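PDB 6NL1: mitochondrial edited mRNA stability factor 1 from Trypanosoma brucei, which probably acts as a Nudix-type hydrolase that processes the 5' ends of mitochondrial mRNAs. Local coordinates for residues Ala192-Asp197 / Leu245-Tyr250; Met219-Ile223 / Leu311-Arg315. One frame throughout, in Å; residues are numbered along the deposited sequence.

Contact 1 (Ala192-Asp197 / Leu245-Tyr250); sequences AAIQQD and LLYERY
The carboxamide of Q196 reaches across to the backbone of Y247, where OE1 takes the Y247 N-H at 2.8 Å along a nearly straight line, 175° at the hydrogen. The donor stands above the carbonyl plane, 35° out of it, so the bond does not follow a lone pair. Water 1 donates to the same OE1 at 2.6 Å and to L245 O at 2.9 Å; these two donors on OE1 restrain how the amide can turn, and the water bridges the two segments. The reach follows from the torsions: CG lies beside the backbone N and anti to the carbonyl carbon (chi1 -63°), and the chain is extended beyond it. On the tight, inner side, A193 CB meets L246 CD2 at 3.7 Å, both residues being buried, and L246 continues onto L125 of helix 120-129.

The outer, solvent side is looser. Y247 is exposed, yet Q196 NE2 sits over one face of its ring, displaced toward the rim and 3.4 Å from CD1, while A192 CB approaches Y247 OH obliquely at 3.6 Å. At a separate end of the contact, Y250 OH appears to donate to D197 O, although its modelled position is crowded and the bond correspondingly less sure.

L245 to E248 form a type II turn, closed by E248 N to L245 O at 3.0 Å. E248 OE1 also receives L245 N at 2.9 Å, and OE2 makes a salt bridge to R256. Contact 1 thus joins the end of helix 180-193, from the N-terminal part, to a loop leading into helix 250-262; the spacing of E248 and R256 is that of the Nudix signature, so loop and helix probably correspond to a Nudix box, the loop-helix-loop motif of the Nudix fold.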
loop_
_atom_site.group_PDB
_atom_site.type_symbol
_atom_site.label_atom_id
_atom_site.label_comp_id
_atom_site.label_asym_id
_atom_site.label_seq_id
_atom_site.Cartn_x
_atom_site.Cartn_y
_atom_site.Cartn_z
ATOM N N ALA A 192 11.142 1.806 -16.772
ATOM C CA ALA A 192 9.722 1.886 -17.103
ATOM C C ALA A 192 8.914 2.259 -15.870
ATOM O O ALA A 192 7.975 3.054 -15.944
ATOM C CB ALA A 192 9.221 0.565 -17.678
ATOM N N ALA A 193 9.283 1.684 -14.731
ATOM C CA ALA A 193 8.546 1.934 -13.502
ATOM C C ALA A 193 8.623 3.401 -13.060
ATOM O O ALA A 193 7.621 3.973 -12.635
ATOM C CB ALA A 193 9.026 1.009 -12.385
ATOM N N ILE A 194 9.805 4.007 -13.143
ATOM C CA ILE A 194 9.943 5.400 -12.706
ATOM C C ILE A 194 9.259 6.378 -13.658
ATOM O O ILE A 194 9.182 7.569 -13.369
ATOM C CB ILE A 194 11.422 5.846 -12.492
ATOM C CG1 ILE A 194 12.194 5.857 -13.810
ATOM C CG2 ILE A 194 12.109 4.969 -11.473
ATOM C CD1 ILE A 194 13.596 6.437 -13.683
ATOM N N GLN A 195 8.775 5.871 -14.789
ATOM C CA GLN A 195 7.979 6.668 -15.720
ATOM C C GLN A 195 6.502 6.428 -15.466
ATOM O O GLN A 195 5.669 7.292 -15.719
ATOM C CB GLN A 195 8.323 6.329 -17.170
ATOM C CG GLN A 195 9.676 6.865 -17.620
ATOM C CD GLN A 195 10.052 6.395 -19.012
ATOM O OE1 GLN A 195 10.387 5.226 -19.220
ATOM N NE2 GLN A 195 10.000 7.306 -19.976
ATOM N N GLN A 196 6.173 5.240 -14.984
ATOM C CA GLN A 196 4.833 4.995 -14.500
ATOM C C GLN A 196 4.747 5.714 -13.163
ATOM O O GLN A 196 5.716 6.316 -12.692
ATOM C CB GLN A 196 4.573 3.492 -14.335
ATOM C CG GLN A 196 4.627 2.682 -15.631
ATOM C CD GLN A 196 4.662 1.159 -15.399
ATOM O OE1 GLN A 196 4.212 0.653 -14.364
ATOM N NE2 GLN A 196 5.206 0.430 -16.370
ATOM N N ASP A 197 3.582 5.664 -12.553
ATOM C CA ASP A 197 3.384 6.257 -11.243
ATOM C C ASP A 197 2.722 5.176 -10.383
ATOM O O ASP A 197 1.515 5.221 -10.148
ATOM C CB ASP A 197 2.485 7.494 -11.403
ATOM C CG ASP A 197 2.186 8.208 -10.088
ATOM O OD1 ASP A 197 3.127 8.431 -9.296
ATOM O OD2 ASP A 197 1.002 8.565 -9.860
ATOM N N LEU A 245 0.090 -3.111 -10.165
ATOM C CA LEU A 245 1.214 -3.891 -10.672
ATOM C C LEU A 245 1.947 -3.059 -11.724
ATOM O O LEU A 245 1.387 -2.100 -12.275
ATOM C CB LEU A 245 0.717 -5.207 -11.295
ATOM C CG LEU A 245 -0.058 -6.149 -10.369
ATOM C CD1 LEU A 245 -0.767 -7.242 -11.153
ATOM C CD2 LEU A 245 0.874 -6.753 -9.337
ATOM N N LEU A 246 3.196 -3.406 -12.002
ATOM C CA LEU A 246 3.910 -2.756 -13.095
ATOM C C LEU A 246 3.079 -2.885 -14.376
ATOM O O LEU A 246 2.521 -3.949 -14.649
ATOM C CB LEU A 246 5.297 -3.385 -13.284
ATOM C CG LEU A 246 6.290 -3.210 -12.127
ATOM C CD1 LEU A 246 7.576 -3.974 -12.381
ATOM C CD2 LEU A 246 6.584 -1.734 -11.894
ATOM N N TYR A 247 2.981 -1.790 -15.128
ATOM C CA TYR A 247 2.261 -1.750 -16.407
ATOM C C TYR A 247 0.737 -1.727 -16.266
ATOM O O TYR A 247 0.021 -1.626 -17.260
ATOM C CB TYR A 247 2.685 -2.907 -17.327
ATOM C CG TYR A 247 4.140 -2.848 -17.728
ATOM C CD1 TYR A 247 4.579 -1.950 -18.695
ATOM C CD2 TYR A 247 5.075 -3.688 -17.140
ATOM C CE1 TYR A 247 5.916 -1.887 -19.060
ATOM C CE2 TYR A 247 6.412 -3.636 -17.499
ATOM C CZ TYR A 247 6.827 -2.732 -18.459
ATOM O OH TYR A 247 8.153 -2.673 -18.824
ATOM N N GLU A 248 0.242 -1.818 -15.036
ATOM C CA GLU A 248 -1.197 -1.835 -14.806
ATOM C C GLU A 248 -1.761 -0.415 -14.671
ATOM O O GLU A 248 -1.174 0.442 -14.011
ATOM C CB GLU A 248 -1.514 -2.666 -13.565
ATOM C CG GLU A 248 -2.972 -3.041 -13.412
ATOM C CD GLU A 248 -3.228 -3.881 -12.176
ATOM O OE1 GLU A 248 -2.524 -3.698 -11.150
ATOM O OE2 GLU A 248 -4.131 -4.737 -12.232
ATOM N N ARG A 249 -2.890 -0.162 -15.320
ATOM C CA ARG A 249 -3.581 1.121 -15.187
ATOM C C ARG A 249 -4.289 1.211 -13.830
ATOM O O ARG A 249 -4.616 0.190 -13.227
ATOM C CB ARG A 249 -4.585 1.306 -16.328
ATOM C CG ARG A 249 -3.945 1.544 -17.693
ATOM C CD ARG A 249 -4.983 1.684 -18.812
ATOM N NE ARG A 249 -6.042 2.629 -18.466
ATOM C CZ ARG A 249 -5.927 3.953 -18.539
ATOM N NH1 ARG A 249 -4.789 4.506 -18.944
ATOM N NH2 ARG A 249 -6.951 4.727 -18.198
ATOM N N TYR A 250 -4.523 2.434 -13.362
ATOM C CA TYR A 250 -5.103 2.688 -12.035
ATOM C C TYR A 250 -6.454 2.018 -11.795
ATOM O O TYR A 250 -6.638 1.294 -10.811
ATOM C CB TYR A 250 -5.244 4.191 -11.795
ATOM C CG TYR A 250 -3.930 4.920 -11.761
ATOM C CD1 TYR A 250 -3.822 6.230 -12.204
ATOM C CD2 TYR A 250 -2.792 4.294 -11.284
ATOM C CE1 TYR A 250 -2.607 6.895 -12.167
ATOM C CE2 TYR A 250 -1.587 4.944 -11.247
ATOM C CZ TYR A 250 -1.492 6.238 -11.682
ATOM O OH TYR A 250 -0.275 6.863 -11.630
HETATM O O HOH W 1 2.477 0.601 -12.470
#

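Contact 2 (Met219-Ile223 / Leu311-Arg315); sequences MLRRI and LQYMR
M314 overlaps R221: its SD lies over one face of the guanidinium, 3.4 Å from NH1 and displaced toward the rim of the group. The two side chains run next to each other in the same direction, and the methionine's bend at its third torsion (chi3 72°) leaves CE near NH1 as well. R221 NH1 also forms a salt bridge with D330, and the arginine makes a cation-pi contact with W333, so helix 328-336 shares in fixing the charged end.

Y313 extends from the other side of the backbone. CD2 of its ring meets L220 CD2 at 4.0 Å and CE2 meets R222 CG at 3.9 Å, both slantwise, and its hydroxyl is hydrogen-bonded to E261 in helix 250-262. Beyond CG, R222 turns from the 311-315 segment and bonds N224 through NE. On the exposed flank, I223 CG1 packs against M314 CG at 4.1 Å.

The backbones make one antiparallel bridge, R222 opposite Y313 as a non-hydrogen-bonded pair. Bonds frame it on both sides: M314 N to R221 O, 2.9 Å, almost along the C=O axis with 169° at the hydrogen, and I223 N to Q312 O, 2.7 Å and more bent at 153°. The bridge is not extended directly. Water 2 joins R221 N to M314 O where a second direct bond would complete that pair, and water 3 links I223 O at 2.7 Å to the side-chain OE1 of Q312.

L220 and R222 bond to strand 235-238, whereas M219 bonds to strand 343-346. Residues 311-315 therefore form a single antiparallel bridge, continued through water on both sides, with strand 216-223 on the side away from strand 235-238, further along from the pairing of M219, in the mixed sheet of a Nudix fold.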
loop_
_atom_site.group_PDB
_atom_site.type_symbol
_atom_site.label_atom_id
_atom_site.label_comp_id
_atom_site.label_asym_id
_atom_site.label_seq_id
_atom_site.Cartn_x
_atom_site.Cartn_y
_atom_site.Cartn_z
ATOM N N MET A 219 -15.895 -1.840 4.324
ATOM C CA MET A 219 -14.568 -1.792 4.921
ATOM C C MET A 219 -14.067 -3.162 5.397
ATOM O O MET A 219 -14.864 -4.039 5.728
ATOM C CB MET A 219 -14.569 -0.800 6.083
ATOM C CG MET A 219 -15.039 0.589 5.653
ATOM S SD MET A 219 -14.483 1.873 6.761
ATOM C CE MET A 219 -14.860 1.147 8.338
ATOM N N LEU A 220 -12.744 -3.325 5.422
ATOM C CA LEU A 220 -12.100 -4.535 5.922
ATOM C C LEU A 220 -11.052 -4.132 6.943
ATOM O O LEU A 220 -10.674 -2.967 7.024
ATOM C CB LEU A 220 -11.369 -5.284 4.800
ATOM C CG LEU A 220 -12.113 -5.798 3.571
ATOM C CD1 LEU A 220 -11.985 -4.800 2.436
ATOM C CD2 LEU A 220 -11.553 -7.166 3.151
ATOM N N ARG A 221 -10.564 -5.106 7.705
ATOM C CA ARG A 221 -9.453 -4.866 8.616
ATOM C C ARG A 221 -8.321 -5.833 8.302
ATOM O O ARG A 221 -8.440 -7.034 8.518
ATOM C CB ARG A 221 -9.915 -5.003 10.066
ATOM C CG ARG A 221 -10.967 -3.944 10.454
ATOM C CD ARG A 221 -11.322 -4.018 11.924
ATOM N NE ARG A 221 -10.246 -3.519 12.781
ATOM C CZ ARG A 221 -10.212 -3.726 14.094
ATOM N NH1 ARG A 221 -11.189 -4.411 14.681
ATOM N NH2 ARG A 221 -9.216 -3.252 14.821
ATOM N N ARG A 222 -7.232 -5.297 7.768
ATOM C CA ARG A 222 -6.108 -6.108 7.349
ATOM C C ARG A 222 -5.105 -6.245 8.486
ATOM O O ARG A 222 -4.702 -5.257 9.103
ATOM C CB ARG A 222 -5.429 -5.476 6.131
ATOM C CG ARG A 222 -4.290 -6.310 5.518
ATOM C CD ARG A 222 -3.506 -5.468 4.512
ATOM N NE ARG A 222 -2.930 -4.290 5.164
ATOM C CZ ARG A 222 -2.723 -3.114 4.573
ATOM N NH1 ARG A 222 -3.042 -2.929 3.294
ATOM N NH2 ARG A 222 -2.198 -2.113 5.267
ATOM N N ILE A 223 -4.694 -7.475 8.750
ATOM C CA ILE A 223 -3.702 -7.749 9.777
ATOM C C ILE A 223 -2.340 -7.601 9.129
ATOM O O ILE A 223 -2.047 -8.255 8.137
ATOM C CB ILE A 223 -3.884 -9.165 10.335
ATOM C CG1 ILE A 223 -5.305 -9.319 10.892
ATOM C CG2 ILE A 223 -2.794 -9.498 11.390
ATOM C CD1 ILE A 223 -5.684 -10.767 11.248
ATOM N N LEU A 311 -6.234 -15.077 5.176
ATOM C CA LEU A 311 -5.806 -15.144 6.582
ATOM C C LEU A 311 -5.082 -13.879 7.031
ATOM O O LEU A 311 -4.802 -13.697 8.214
ATOM C CB LEU A 311 -4.923 -16.373 6.839
ATOM C CG LEU A 311 -5.631 -17.732 6.784
ATOM C CD1 LEU A 311 -4.622 -18.876 6.812
ATOM C CD2 LEU A 311 -6.672 -17.871 7.903
ATOM N N GLN A 312 -4.779 -13.007 6.077
ATOM C CA GLN A 312 -4.232 -11.703 6.409
ATOM C C GLN A 312 -5.307 -10.684 6.799
ATOM O O GLN A 312 -5.003 -9.511 6.967
ATOM C CB GLN A 312 -3.402 -11.171 5.240
ATOM C CG GLN A 312 -2.084 -11.932 5.055
ATOM C CD GLN A 312 -1.230 -11.374 3.930
ATOM O OE1 GLN A 312 -1.321 -10.189 3.584
ATOM N NE2 GLN A 312 -0.400 -12.234 3.343
ATOM N N TYR A 313 -6.556 -11.126 6.945
ATOM C CA TYR A 313 -7.646 -10.211 7.294
ATOM C C TYR A 313 -8.369 -10.716 8.531
ATOM O O TYR A 313 -8.447 -11.916 8.739
ATOM C CB TYR A 313 -8.633 -10.071 6.125
ATOM C CG TYR A 313 -7.988 -9.526 4.884
ATOM C CD1 TYR A 313 -7.351 -10.376 3.991
ATOM C CD2 TYR A 313 -7.994 -8.158 4.608
ATOM C CE1 TYR A 313 -6.739 -9.892 2.855
ATOM C CE2 TYR A 313 -7.374 -7.660 3.462
ATOM C CZ TYR A 313 -6.744 -8.542 2.594
ATOM O OH TYR A 313 -6.130 -8.087 1.454
ATOM N N MET A 314 -8.904 -9.812 9.349
ATOM C CA MET A 314 -9.697 -10.255 10.495
ATOM C C MET A 314 -10.913 -11.004 10.004
ATOM O O MET A 314 -11.672 -10.499 9.170
ATOM C CB MET A 314 -10.155 -9.089 11.366
ATOM C CG MET A 314 -9.081 -8.444 12.184
ATOM S SD MET A 314 -9.782 -7.212 13.322
ATOM C CE MET A 314 -10.600 -8.280 14.521
ATOM N N ARG A 315 -11.102 -12.210 10.527
ATOM C CA ARG A 315 -12.244 -13.045 10.169
ATOM C C ARG A 315 -12.510 -13.985 11.331
ATOM O O ARG A 315 -11.597 -14.289 12.091
ATOM C CB ARG A 315 -11.945 -13.853 8.894
ATOM C CG ARG A 315 -11.884 -13.003 7.619
ATOM C CD ARG A 315 -11.501 -13.818 6.378
ATOM N NE ARG A 315 -12.427 -14.932 6.143
ATOM C CZ ARG A 315 -12.218 -16.178 6.565
ATOM N NH1 ARG A 315 -11.113 -16.478 7.236
ATOM N NH2 ARG A 315 -13.111 -17.125 6.309
HETATM O O HOH W 2 -11.209 -7.984 7.530
HETATM O O HOH W 3 -1.233 -8.357 5.515
#

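Contacts 1 and 2 lie on opposite sides of the chain's centre, with centres 27 Å apart and nearest atoms about 13 Å apart, so they do not touch. Their segments alternate along the sequence. Helix 250-262 connects them: contact 1 includes its start, and contact 2 meets it near its end through E261. GDP is absent here, but residues that bind it in another structure of this protein lie near both contacts. The side chain of D197 in contact 1 is about 7 Å from that of V288, while the R222 side chain in contact 2 is about 4 Å from that of R202. Both probably lie close to the nucleotide site, without being seen to bind GDP themselves.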